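Local coordinates for protein N-acyl-D-glutamate deacylase (Bordetella bronchiseptica, PDB 3GIP) that catalyses the hydrolytic removal of the acyl group from N-acyl-D-glutamate, working with zinc in a TIM-barrel amidohydrolase fold, at residues D64-D69 / G363-P368; H68-F73 / V90-C95; C95-A100 / L112-E117; A130-R135 / G473-A478; A141-H146 / G180-S185. All coordinates share one frame; numbering follows the deposited sequence.

Contact 1: D64-D69 / G363-P368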
# COMPACT_ATOMS: atom_id res chain seq x y z
N ASP A 64 0.76 -3.84 4.71
CA ASP A 64 0.18 -3.22 3.52
C ASP A 64 1.22 -2.31 2.91
O ASP A 64 1.42 -1.18 3.37
CB ASP A 64 -1.06 -2.42 3.92
CG ASP A 64 -1.81 -1.88 2.72
OD1 ASP A 64 -1.37 -2.10 1.57
OD2 ASP A 64 -2.85 -1.22 2.93
N VAL A 65 1.89 -2.80 1.88
CA VAL A 65 2.95 -2.04 1.23
C VAL A 65 2.47 -0.91 0.33
O VAL A 65 3.29 -0.12 -0.14
CB VAL A 65 3.89 -2.98 0.43
CG1 VAL A 65 4.42 -4.07 1.34
CG2 VAL A 65 3.14 -3.58 -0.77
N HIS A 66 1.17 -0.82 0.08
CA HIS A 66 0.68 0.26 -0.77
C HIS A 66 -0.48 1.03 -0.17
O HIS A 66 -1.64 0.88 -0.59
CB HIS A 66 0.27 -0.25 -2.15
CG HIS A 66 0.24 0.83 -3.19
ND1 HIS A 66 1.30 1.09 -4.03
CD2 HIS A 66 -0.69 1.79 -3.45
CE1 HIS A 66 1.03 2.16 -4.76
NE2 HIS A 66 -0.17 2.60 -4.43
N GLY A 67 -0.17 1.87 0.80
CA GLY A 67 -1.21 2.66 1.43
C GLY A 67 -1.13 4.12 1.02
O GLY A 67 -0.09 4.58 0.55
N HIS A 68 -2.25 4.82 1.18
CA HIS A 68 -2.33 6.25 0.89
C HIS A 68 -2.92 6.89 2.14
O HIS A 68 -3.55 7.95 2.07
CB HIS A 68 -3.25 6.53 -0.30
CG HIS A 68 -2.63 6.25 -1.63
ND1 HIS A 68 -1.50 6.89 -2.08
CD2 HIS A 68 -3.00 5.40 -2.62
CE1 HIS A 68 -1.19 6.45 -3.28
NE2 HIS A 68 -2.09 5.55 -3.64
N ASP A 69 -2.71 6.24 3.28
CA ASP A 69 -3.26 6.70 4.55
C ASP A 69 -2.40 7.75 5.26
O ASP A 69 -2.58 8.00 6.45
CB ASP A 69 -3.42 5.48 5.47
CG ASP A 69 -3.95 4.27 4.73
OD1 ASP A 69 -5.19 4.12 4.61
OD2 ASP A 69 -3.12 3.48 4.23
N GLY A 363 -0.74 -5.00 -1.79
CA GLY A 363 -0.88 -3.59 -1.49
C GLY A 363 -2.35 -3.25 -1.70
O GLY A 363 -2.86 -3.42 -2.81
N SER A 364 -3.03 -2.76 -0.67
CA SER A 364 -4.46 -2.46 -0.79
C SER A 364 -4.80 -1.26 -1.66
O SER A 364 -5.83 -1.26 -2.34
CB SER A 364 -5.08 -2.26 0.59
OG SER A 364 -4.73 -0.99 1.12
N ASP A 365 -3.96 -0.23 -1.62
CA ASP A 365 -4.18 0.99 -2.39
C ASP A 365 -5.54 1.59 -2.03
O ASP A 365 -6.23 2.16 -2.88
CB ASP A 365 -4.09 0.70 -3.89
CG ASP A 365 -3.84 1.96 -4.71
OD1 ASP A 365 -3.61 3.03 -4.11
OD2 ASP A 365 -3.87 1.88 -5.96
N GLY A 366 -5.92 1.45 -0.77
CA GLY A 366 -7.19 1.99 -0.33
C GLY A 366 -7.17 3.51 -0.36
O GLY A 366 -6.14 4.13 -0.09
N LEU A 367 -8.31 4.11 -0.71
CA LEU A 367 -8.43 5.56 -0.75
C LEU A 367 -9.50 5.90 0.29
O LEU A 367 -10.67 6.04 -0.02
CB LEU A 367 -8.85 6.01 -2.16
CG LEU A 367 -7.82 5.69 -3.25
CD1 LEU A 367 -8.37 6.03 -4.61
CD2 LEU A 367 -6.54 6.46 -2.98
N PRO A 368 -9.08 6.02 1.56
CA PRO A 368 -9.89 6.31 2.75
C PRO A 368 -10.84 7.51 2.76
O PRO A 368 -11.81 7.51 3.52
CB PRO A 368 -8.85 6.37 3.87
CG PRO A 368 -7.64 6.87 3.18
CD PRO A 368 -7.64 6.05 1.91
O HOH W 1 -4.59 3.13 1.77
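Asp64 holds Ser364 with both of its carboxylate oxygens: OD2 accepts the hydroxyl from Ser364 OG at 2.6 Å, and OD1 takes the backbone N of Ser364 at 2.9 Å, nearly straight at 167°. Both arrive on the syn side, tilted out of the carboxylate plane. Asp64 CG, anti to the backbone N (chi1 -174°), puts the carboxylate there. From its other face, His66 N donates to the same OD1 in an Asx turn. OD2 also pairs with Lys82, which bridges to Asp69 as well. Next along, Asp365 N gives a hydrogen bond to His66 O at 2.8 Å. The Asp365 carboxylate lies alongside both histidine rings, its plane 74° from that of His66, with OD1 3.0 Å from His68 NE2. Water 1 joins His68 N to Gly366 O. Around this, Gly363 CA rests 3.6 Å from His66 CB, and Leu367 CD2 touches His68 CD2 at 3.7 Å. His66-Gly67-His68 has the His-X-His pattern that follows the first barrel strand in amidohydrolases, and Asp365 follows strand 360-362. With acetate and formate bound beside Asp365, the buried Asp64-Ser364 bonds probably hold the turn that presents this aspartate to the pocket.

Contact 2: H68-F73 / V90-C95. With ZN (zinc ion), chain F.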
# COMPACT_ATOMS: atom_id res chain seq x y z
N HIS A 68 -2.25 4.82 1.18
CA HIS A 68 -2.33 6.25 0.89
C HIS A 68 -2.92 6.89 2.14
O HIS A 68 -3.55 7.95 2.07
CB HIS A 68 -3.25 6.53 -0.30
CG HIS A 68 -2.63 6.25 -1.63
ND1 HIS A 68 -1.50 6.89 -2.08
CD2 HIS A 68 -3.00 5.40 -2.62
CE1 HIS A 68 -1.19 6.45 -3.28
NE2 HIS A 68 -2.09 5.55 -3.64
N ASP A 69 -2.71 6.24 3.28
CA ASP A 69 -3.26 6.70 4.55
C ASP A 69 -2.40 7.75 5.26
O ASP A 69 -2.58 8.00 6.45
CB ASP A 69 -3.42 5.48 5.47
CG ASP A 69 -3.95 4.27 4.73
OD1 ASP A 69 -5.19 4.12 4.61
OD2 ASP A 69 -3.12 3.48 4.23
N ASP A 70 -1.50 8.38 4.50
CA ASP A 70 -0.59 9.39 5.02
C ASP A 70 -1.17 10.33 6.08
O ASP A 70 -0.58 10.51 7.15
CB ASP A 70 -0.07 10.26 3.88
CG ASP A 70 0.70 9.47 2.85
OD1 ASP A 70 1.91 9.75 2.68
OD2 ASP A 70 0.10 8.57 2.22
N LEU A 71 -2.31 10.93 5.77
CA LEU A 71 -2.93 11.89 6.68
C LEU A 71 -4.06 11.35 7.55
O LEU A 71 -4.68 12.10 8.30
CB LEU A 71 -3.46 13.07 5.87
CG LEU A 71 -2.53 13.62 4.79
CD1 LEU A 71 -3.28 14.65 3.96
CD2 LEU A 71 -1.28 14.21 5.41
N MET A 72 -4.33 10.06 7.46
CA MET A 72 -5.42 9.46 8.23
C MET A 72 -5.12 9.27 9.71
O MET A 72 -6.04 9.14 10.52
CB MET A 72 -5.82 8.12 7.61
CG MET A 72 -6.34 8.25 6.19
SD MET A 72 -7.76 9.36 6.08
CE MET A 72 -7.00 10.83 5.48
N PHE A 73 -3.84 9.24 10.07
CA PHE A 73 -3.47 9.04 11.46
C PHE A 73 -3.91 10.24 12.30
O PHE A 73 -4.01 10.15 13.52
CB PHE A 73 -1.96 8.80 11.54
CG PHE A 73 -1.49 7.72 10.60
CD1 PHE A 73 -1.92 6.40 10.77
CD2 PHE A 73 -0.70 8.02 9.51
CE1 PHE A 73 -1.56 5.41 9.86
CE2 PHE A 73 -0.33 7.04 8.58
CZ PHE A 73 -0.77 5.73 8.76
N VAL A 90 1.64 -0.29 7.69
CA VAL A 90 1.31 0.24 6.38
C VAL A 90 2.44 1.13 5.89
O VAL A 90 3.05 1.86 6.67
CB VAL A 90 0.00 1.06 6.38
CG1 VAL A 90 0.13 2.27 7.29
CG2 VAL A 90 -0.32 1.50 4.95
N VAL A 91 2.72 1.04 4.60
CA VAL A 91 3.74 1.87 3.97
C VAL A 91 2.95 2.94 3.23
O VAL A 91 2.21 2.64 2.29
CB VAL A 91 4.60 1.07 2.98
CG1 VAL A 91 5.65 1.98 2.35
CG2 VAL A 91 5.27 -0.10 3.70
N VAL A 92 3.09 4.19 3.66
CA VAL A 92 2.38 5.30 3.03
C VAL A 92 3.30 6.13 2.13
O VAL A 92 4.50 5.86 2.05
CB VAL A 92 1.75 6.23 4.09
CG1 VAL A 92 0.82 5.43 5.00
CG2 VAL A 92 2.85 6.90 4.92
N GLY A 93 2.73 7.13 1.46
CA GLY A 93 3.52 8.00 0.59
C GLY A 93 3.77 7.42 -0.78
O GLY A 93 4.82 7.66 -1.38
N ASN A 94 2.80 6.68 -1.30
CA ASN A 94 2.93 6.05 -2.60
C ASN A 94 2.47 6.87 -3.80
O ASN A 94 1.80 7.90 -3.65
CB ASN A 94 2.16 4.73 -2.59
CG ASN A 94 2.88 3.65 -1.82
OD1 ASN A 94 3.85 3.08 -2.31
ND2 ASN A 94 2.41 3.36 -0.61
N CYS A 95 2.87 6.41 -4.98
CA CYS A 95 2.50 7.02 -6.25
C CYS A 95 2.90 8.47 -6.41
O CYS A 95 2.24 9.23 -7.12
CB CYS A 95 1.00 6.87 -6.47
SG CYS A 95 0.45 5.15 -6.24
ZN ZN F . -0.77 4.52 -7.99
O HOH W 2 0.36 8.17 -0.48
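Phe73 overlaps Val90 and Val92 with the rim of its ring: CZ is 3.9 Å from Val90 CG1, which lies in the ring plane, and CE2 is 4.1 Å from Val92 CG1. The ring and Val90 come from opposite directions, whereas Val92 slides past it. Beside them, Asp70 and Val92 point opposite ways as they pass, and Asp70 OD2 comes within 3.4 Å of Val92 CB. With CG held beside its own backbone N (chi1 -61°), the Asp70 carboxylate reaches on to the next residue, where Gly93 N makes a weak hydrogen bond to OD2 at 3.1 Å. Water 2 gathers the polar groups, meeting Asp70 OD2, lying 2.8 Å from His68 ND1 and weakly accepting from Asn94 N. The His68 ring presents its edge to the turn after the strand: Asn94 O lies in its plane 3.3 Å from CE1, and Cys95 SG sits 3.6 Å from that same carbon. The sulfur binds the zinc ion at 2.2 Å, a metal that His218 and His248 also bind. Val90 CG2 packs against Asp69, whose charge is met by Lys82. The polar groups therefore form a second shell: Asp70, the water and His68 appear to steady the turn after strand 87-92 that presents the cysteine ligand, with the valines and Phe73 as apolar packing beside it.

Contact 3: C95-A100 / L112-E117. With ZN (zinc ion), chain F.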
# COMPACT_ATOMS: atom_id res chain seq x y z
N CYS A 95 2.87 6.41 -4.98
CA CYS A 95 2.50 7.02 -6.25
C CYS A 95 2.90 8.47 -6.41
O CYS A 95 2.24 9.23 -7.12
CB CYS A 95 1.00 6.87 -6.47
SG CYS A 95 0.45 5.15 -6.24
N GLY A 96 3.99 8.85 -5.76
CA GLY A 96 4.48 10.22 -5.87
C GLY A 96 3.90 11.23 -4.90
O GLY A 96 4.39 12.35 -4.84
N VAL A 97 2.88 10.85 -4.13
CA VAL A 97 2.28 11.78 -3.19
C VAL A 97 2.41 11.33 -1.74
O VAL A 97 2.09 10.19 -1.40
CB VAL A 97 0.79 12.03 -3.52
CG1 VAL A 97 0.68 12.80 -4.83
CG2 VAL A 97 0.04 10.70 -3.61
N SER A 98 2.88 12.23 -0.89
CA SER A 98 3.11 11.92 0.51
C SER A 98 2.71 13.05 1.45
O SER A 98 2.38 14.15 1.02
CB SER A 98 4.59 11.60 0.72
OG SER A 98 5.40 12.68 0.25
N ALA A 99 2.76 12.76 2.75
CA ALA A 99 2.40 13.74 3.78
C ALA A 99 3.36 14.93 3.77
O ALA A 99 2.97 16.04 4.12
CB ALA A 99 2.42 13.08 5.15
N ALA A 100 4.60 14.69 3.36
CA ALA A 100 5.62 15.73 3.32
C ALA A 100 6.64 15.43 2.23
O ALA A 100 6.77 14.29 1.79
CB ALA A 100 6.31 15.82 4.68
N LEU A 112 -2.87 14.76 -5.43
CA LEU A 112 -2.78 15.02 -4.00
C LEU A 112 -4.11 14.67 -3.32
O LEU A 112 -4.17 14.47 -2.11
CB LEU A 112 -2.43 16.48 -3.73
CG LEU A 112 -0.99 16.90 -4.01
CD1 LEU A 112 -0.82 18.39 -3.76
CD2 LEU A 112 -0.05 16.11 -3.11
N ALA A 113 -5.17 14.59 -4.12
CA ALA A 113 -6.49 14.26 -3.60
C ALA A 113 -6.51 12.82 -3.08
O ALA A 113 -7.42 12.42 -2.35
CB ALA A 113 -7.54 14.44 -4.69
N LEU A 114 -5.51 12.04 -3.47
CA LEU A 114 -5.43 10.66 -3.03
C LEU A 114 -5.07 10.62 -1.54
O LEU A 114 -5.15 9.57 -0.91
CB LEU A 114 -4.36 9.90 -3.83
CG LEU A 114 -4.55 9.76 -5.34
CD1 LEU A 114 -3.34 9.07 -5.95
CD2 LEU A 114 -5.82 8.97 -5.64
N LEU A 115 -4.69 11.78 -0.99
CA LEU A 115 -4.29 11.88 0.41
C LEU A 115 -5.33 12.45 1.37
O LEU A 115 -5.52 11.93 2.47
CB LEU A 115 -3.02 12.73 0.54
CG LEU A 115 -1.77 12.29 -0.23
CD1 LEU A 115 -0.66 13.30 0.02
CD2 LEU A 115 -1.34 10.91 0.21
N GLY A 116 -5.98 13.54 0.97
CA GLY A 116 -6.98 14.15 1.84
C GLY A 116 -6.88 15.66 1.87
O GLY A 116 -6.13 16.26 1.10
N GLU A 117 -7.63 16.29 2.78
CA GLU A 117 -7.65 17.75 2.90
C GLU A 117 -6.68 18.34 3.92
O GLU A 117 -6.36 19.53 3.85
CB GLU A 117 -9.07 18.22 3.23
CG GLU A 117 -10.09 17.95 2.14
CD GLU A 117 -9.89 18.82 0.91
OE1 GLU A 117 -10.59 18.61 -0.09
OE2 GLU A 117 -9.03 19.73 0.96
ZN ZN F . -0.77 4.52 -7.99
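Val97 and Leu115 make the close part of this contact, their side chains crossing at a slant. Leu115 CD1 lies 4.0 Å from Val97 CB and presses further, to 3.3 Å from Ser98 O, while CD2 comes 3.9 Å from Val97 O. The Val97 side chain is set astride its partners. With CG1 anti to its own carbonyl carbon (chi1 -68°), that methyl faces Leu112 CD2 at 3.8 Å and CG2 is left to meet Leu115. Leu112 and Leu115 can both reach the same valine because the short 3-10 turn brings them together, Leu115 N bonding back to Leu112 O at 3.0 Å. Toward its margins the contact is looser. Leu114 CD1 only grazes Val97 CG2 at 4.4 Å, although the leucine is buried and turns onto Leu367 and a bound acetate, and Leu112 is partly exposed to solvent. Side chain meets side chain across the segments through carbon alone, with methyls also resting on two carbonyl oxygens; the polar bonds run along the chain, as where Ser98 OG donates to Ala100 O at 2.6 Å. Gly96, with a positive phi that suits glycine, lets the chain turn between the zinc ligand Cys95 and Val97. Both segments belong to the long loop between strand 87-92 and helix 124-133. Helix 146-153 lies against this loop, Ala147 touching Val97 and Leu151 touching Leu112, while Gly145 at the end of strand 139-145 donates its N-H to Ser98 OG.

Contact 4: A130-R135 / G473-A478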
# COMPACT_ATOMS: atom_id res chain seq x y z
N ALA A 130 4.84 14.47 14.55
CA ALA A 130 3.40 14.48 14.78
C ALA A 130 2.92 13.07 15.13
O ALA A 130 2.07 12.89 16.00
CB ALA A 130 2.67 14.99 13.55
N LEU A 131 3.48 12.08 14.43
CA LEU A 131 3.11 10.69 14.68
C LEU A 131 3.60 10.21 16.04
O LEU A 131 2.90 9.46 16.72
CB LEU A 131 3.67 9.79 13.57
CG LEU A 131 3.04 9.97 12.18
CD1 LEU A 131 3.77 9.10 11.17
CD2 LEU A 131 1.57 9.60 12.24
N ASP A 132 4.79 10.64 16.46
CA ASP A 132 5.31 10.24 17.76
C ASP A 132 4.43 10.78 18.88
O ASP A 132 4.22 10.11 19.90
CB ASP A 132 6.74 10.76 17.98
CG ASP A 132 7.76 10.12 17.06
OD1 ASP A 132 7.66 8.90 16.79
OD2 ASP A 132 8.68 10.83 16.62
N ALA A 133 3.91 11.99 18.69
CA ALA A 133 3.06 12.66 19.67
C ALA A 133 1.65 12.07 19.73
O ALA A 133 1.02 12.04 20.78
CB ALA A 133 3.00 14.15 19.37
N GLN A 134 1.16 11.63 18.58
CA GLN A 134 -0.17 11.04 18.47
C GLN A 134 0.04 9.70 17.77
O GLN A 134 -0.20 9.58 16.57
CB GLN A 134 -1.09 11.94 17.65
CG GLN A 134 -2.49 11.38 17.43
CD GLN A 134 -3.35 12.28 16.55
OE1 GLN A 134 -2.95 12.63 15.43
NE2 GLN A 134 -4.52 12.65 17.04
N ARG A 135 0.51 8.72 18.53
CA ARG A 135 0.80 7.39 18.00
C ARG A 135 -0.32 6.80 17.15
O ARG A 135 -1.49 6.85 17.51
CB ARG A 135 1.14 6.43 19.15
CG ARG A 135 2.42 6.79 19.90
CD ARG A 135 3.62 6.85 18.96
NE ARG A 135 4.85 7.22 19.65
CZ ARG A 135 5.50 6.43 20.50
NH1 ARG A 135 5.05 5.21 20.76
NH2 ARG A 135 6.61 6.86 21.08
N GLY A 473 0.86 1.72 17.67
CA GLY A 473 1.67 1.83 16.46
C GLY A 473 2.95 2.61 16.64
O GLY A 473 3.04 3.51 17.48
N GLN A 474 3.96 2.27 15.84
CA GLN A 474 5.25 2.94 15.89
C GLN A 474 5.63 3.49 14.53
O GLN A 474 5.22 2.95 13.50
CB GLN A 474 6.35 1.97 16.33
CG GLN A 474 6.31 1.54 17.79
CD GLN A 474 7.40 0.54 18.11
OE1 GLN A 474 8.53 0.67 17.63
NE2 GLN A 474 7.08 -0.46 18.91
N VAL A 475 6.41 4.56 14.52
CA VAL A 475 6.89 5.11 13.27
C VAL A 475 8.11 4.25 12.96
O VAL A 475 9.04 4.19 13.76
CB VAL A 475 7.33 6.58 13.41
CG1 VAL A 475 7.99 7.05 12.12
CG2 VAL A 475 6.13 7.45 13.73
N LEU A 476 8.10 3.58 11.82
CA LEU A 476 9.22 2.72 11.46
C LEU A 476 10.30 3.51 10.73
O LEU A 476 10.35 3.54 9.50
CB LEU A 476 8.73 1.55 10.60
CG LEU A 476 7.54 0.78 11.19
CD1 LEU A 476 7.25 -0.44 10.32
CD2 LEU A 476 7.86 0.34 12.62
N ARG A 477 11.16 4.17 11.50
CA ARG A 477 12.24 4.96 10.94
C ARG A 477 13.35 4.07 10.40
O ARG A 477 13.93 3.26 11.14
CB ARG A 477 12.82 5.89 12.01
CG ARG A 477 11.90 7.02 12.45
CD ARG A 477 12.65 7.95 13.40
NE ARG A 477 11.93 9.19 13.69
CZ ARG A 477 10.89 9.29 14.51
NH1 ARG A 477 10.42 8.23 15.15
NH2 ARG A 477 10.32 10.48 14.70
N ALA A 478 13.65 4.22 9.12
CA ALA A 478 14.70 3.44 8.48
C ALA A 478 16.07 3.97 8.90
O ALA A 478 16.14 5.16 9.27
CB ALA A 478 14.55 3.51 6.96
O HOH W 3 6.88 6.35 16.81
O HOH W 4 2.92 3.69 20.07
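Asp132 and Arg477 approach from opposite directions and meet end-on, with carboxylate and guanidinium nearly coplanar, 24° apart. Arg477 NH2 reaches Asp132 OD2 at a very short 2.5 Å, and NH1 reaches OD1 at 3.3 Å in a straighter bond of 166°. Each oxygen uses its syn lone pair, making a two-pronged salt bridge. The arginine gets there by running extended from CG to NE, and Val475 CG1 sits over one face of its guanidinium, toward the rim. The other branch of the valine, CG2, turns to the helix and crosses Leu131 at about a right angle, coming 3.4 Å from Leu131 CB, tighter than an ordinary van der Waals contact. Water 3 ties Asp132 OD1, at 2.7 Å, to Val475 N. Arg135, bent at chi2 (-57°), lays its CD 3.7 Å from Gly473 O, and water 4 links its NH1 to that same carbonyl oxygen. The C-terminal tail is thus strapped across the end of helix 124-133. Phe128 of this helix touches both Val475 and Arg477, Leu131 leans on Phe73 of helix 72-75, and the tail's backbone bonds to Val140 in strand 139-145 through Gln474 and Leu476.

Contact 5: A141-H146 / G180-S185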
# COMPACT_ATOMS: atom_id res chain seq x y z
N ALA A 141 5.38 3.23 8.02
CA ALA A 141 6.64 3.43 7.33
C ALA A 141 6.27 4.43 6.25
O ALA A 141 5.15 4.37 5.72
CB ALA A 141 7.14 2.13 6.71
N ALA A 142 7.17 5.35 5.92
CA ALA A 142 6.83 6.36 4.93
C ALA A 142 7.83 6.59 3.81
O ALA A 142 9.04 6.60 4.02
CB ALA A 142 6.54 7.69 5.63
N LEU A 143 7.28 6.78 2.61
CA LEU A 143 8.06 7.07 1.41
C LEU A 143 7.83 8.56 1.16
O LEU A 143 6.79 9.10 1.57
CB LEU A 143 7.52 6.30 0.21
CG LEU A 143 7.62 4.77 0.21
CD1 LEU A 143 6.52 4.19 -0.68
CD2 LEU A 143 8.99 4.34 -0.28
N VAL A 144 8.78 9.22 0.53
CA VAL A 144 8.61 10.63 0.20
C VAL A 144 8.21 10.67 -1.27
O VAL A 144 8.82 10.00 -2.10
CB VAL A 144 9.91 11.44 0.42
CG1 VAL A 144 11.05 10.83 -0.36
CG2 VAL A 144 9.70 12.89 -0.03
N GLY A 145 7.16 11.43 -1.57
CA GLY A 145 6.68 11.50 -2.94
C GLY A 145 7.43 12.41 -3.88
O GLY A 145 7.76 13.55 -3.54
N HIS A 146 7.72 11.90 -5.07
CA HIS A 146 8.42 12.66 -6.10
C HIS A 146 7.58 13.89 -6.48
O HIS A 146 8.13 14.95 -6.79
CB HIS A 146 8.66 11.76 -7.32
CG HIS A 146 9.09 12.50 -8.55
ND1 HIS A 146 10.20 13.33 -8.59
CD2 HIS A 146 8.57 12.52 -9.80
CE1 HIS A 146 10.34 13.82 -9.81
NE2 HIS A 146 9.37 13.34 -10.56
N GLY A 180 14.34 8.97 8.31
CA GLY A 180 13.74 7.66 8.49
C GLY A 180 12.85 7.15 7.37
O GLY A 180 12.32 6.04 7.47
N ALA A 181 12.66 7.94 6.32
CA ALA A 181 11.82 7.51 5.20
C ALA A 181 12.46 6.27 4.58
O ALA A 181 13.68 6.14 4.55
CB ALA A 181 11.73 8.62 4.16
N VAL A 182 11.62 5.36 4.09
CA VAL A 182 12.12 4.12 3.50
C VAL A 182 12.50 4.23 2.02
O VAL A 182 13.01 3.27 1.44
CB VAL A 182 11.09 2.97 3.66
CG1 VAL A 182 10.95 2.61 5.13
CG2 VAL A 182 9.73 3.38 3.10
N GLY A 183 12.27 5.39 1.43
CA GLY A 183 12.60 5.59 0.03
C GLY A 183 11.72 6.67 -0.56
O GLY A 183 11.12 7.45 0.17
N PHE A 184 11.65 6.72 -1.88
CA PHE A 184 10.80 7.70 -2.54
C PHE A 184 9.91 6.99 -3.55
O PHE A 184 10.24 5.89 -4.02
CB PHE A 184 11.65 8.79 -3.23
CG PHE A 184 12.31 8.35 -4.51
CD1 PHE A 184 11.79 8.74 -5.73
CD2 PHE A 184 13.46 7.56 -4.49
CE1 PHE A 184 12.40 8.36 -6.93
CE2 PHE A 184 14.08 7.18 -5.68
CZ PHE A 184 13.55 7.58 -6.90
N SER A 185 8.77 7.59 -3.85
CA SER A 185 7.85 6.99 -4.80
C SER A 185 7.63 7.94 -5.97
O SER A 185 7.78 9.15 -5.82
CB SER A 185 6.51 6.71 -4.13
OG SER A 185 5.82 7.91 -3.81
O HOH W 5 9.67 5.21 7.25
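Phe184 meets Val144 with its CB rather than its ring: CB is 3.6 Å from Val144 CG1, while the ring leads away and stacks on His215. That methyl is brought across by its place between the backbone N and the carbonyl carbon of Val144 (chi1 55°). The flat groups that do meet across the contact are peptides. Val144 N lies in the carbonyl plane of Gly183 O at 3.0 Å, whereas Ser185 N comes to Val144 O tilted 33° from its plane and Val182 N is likewise tilted at Ala142 O. His146 N reaches Ser185 O at 2.9 Å. Together they pair strands 141-145 and 183-185 in parallel, twisted by 55°. On the side of Leu143, its CD2 packs on Val182 CG2 at 3.6 Å and lies against the backbone of Gly183. On the side of Val144 and Phe184, both residues rest on Leu173 of helix 163-179, the beta-alpha-beta arrangement of a TIM barrel. Water 5 spans Ala142 N and Gly180 O where the two segments begin to pair. The Ser185 side chain is about 9 Å from the zinc ion at its nearest atom; its OG bonds to Gly93 O and Gly96 N, consistent with a role in holding the loop that bears the zinc-binding cysteine.

Contacts 1, 2 and 3 lie beside the zinc site: contacts 1 and 2 have centres 7 Å apart and share His68 and Asp69, and contacts 2 and 3, 8 Å apart, share the ligand Cys95. His66 NE2 of contact 1 packs 3.2 Å from Cys95 SG. Contact 5 carries the barrel wall one strand further round from contact 2, Val92 N lying 2.9 Å from Ala141 O, and buttresses contact 3 where Ser98 OG comes 2.8 Å from Gly145 N. Contact 4 lies farthest out, its centre about 18 Å from those of contacts 1 and 3. It still touches contact 5, with Ala478 N 2.8 Å from Gly180 O, and contact 2 through Phe73 and Leu131.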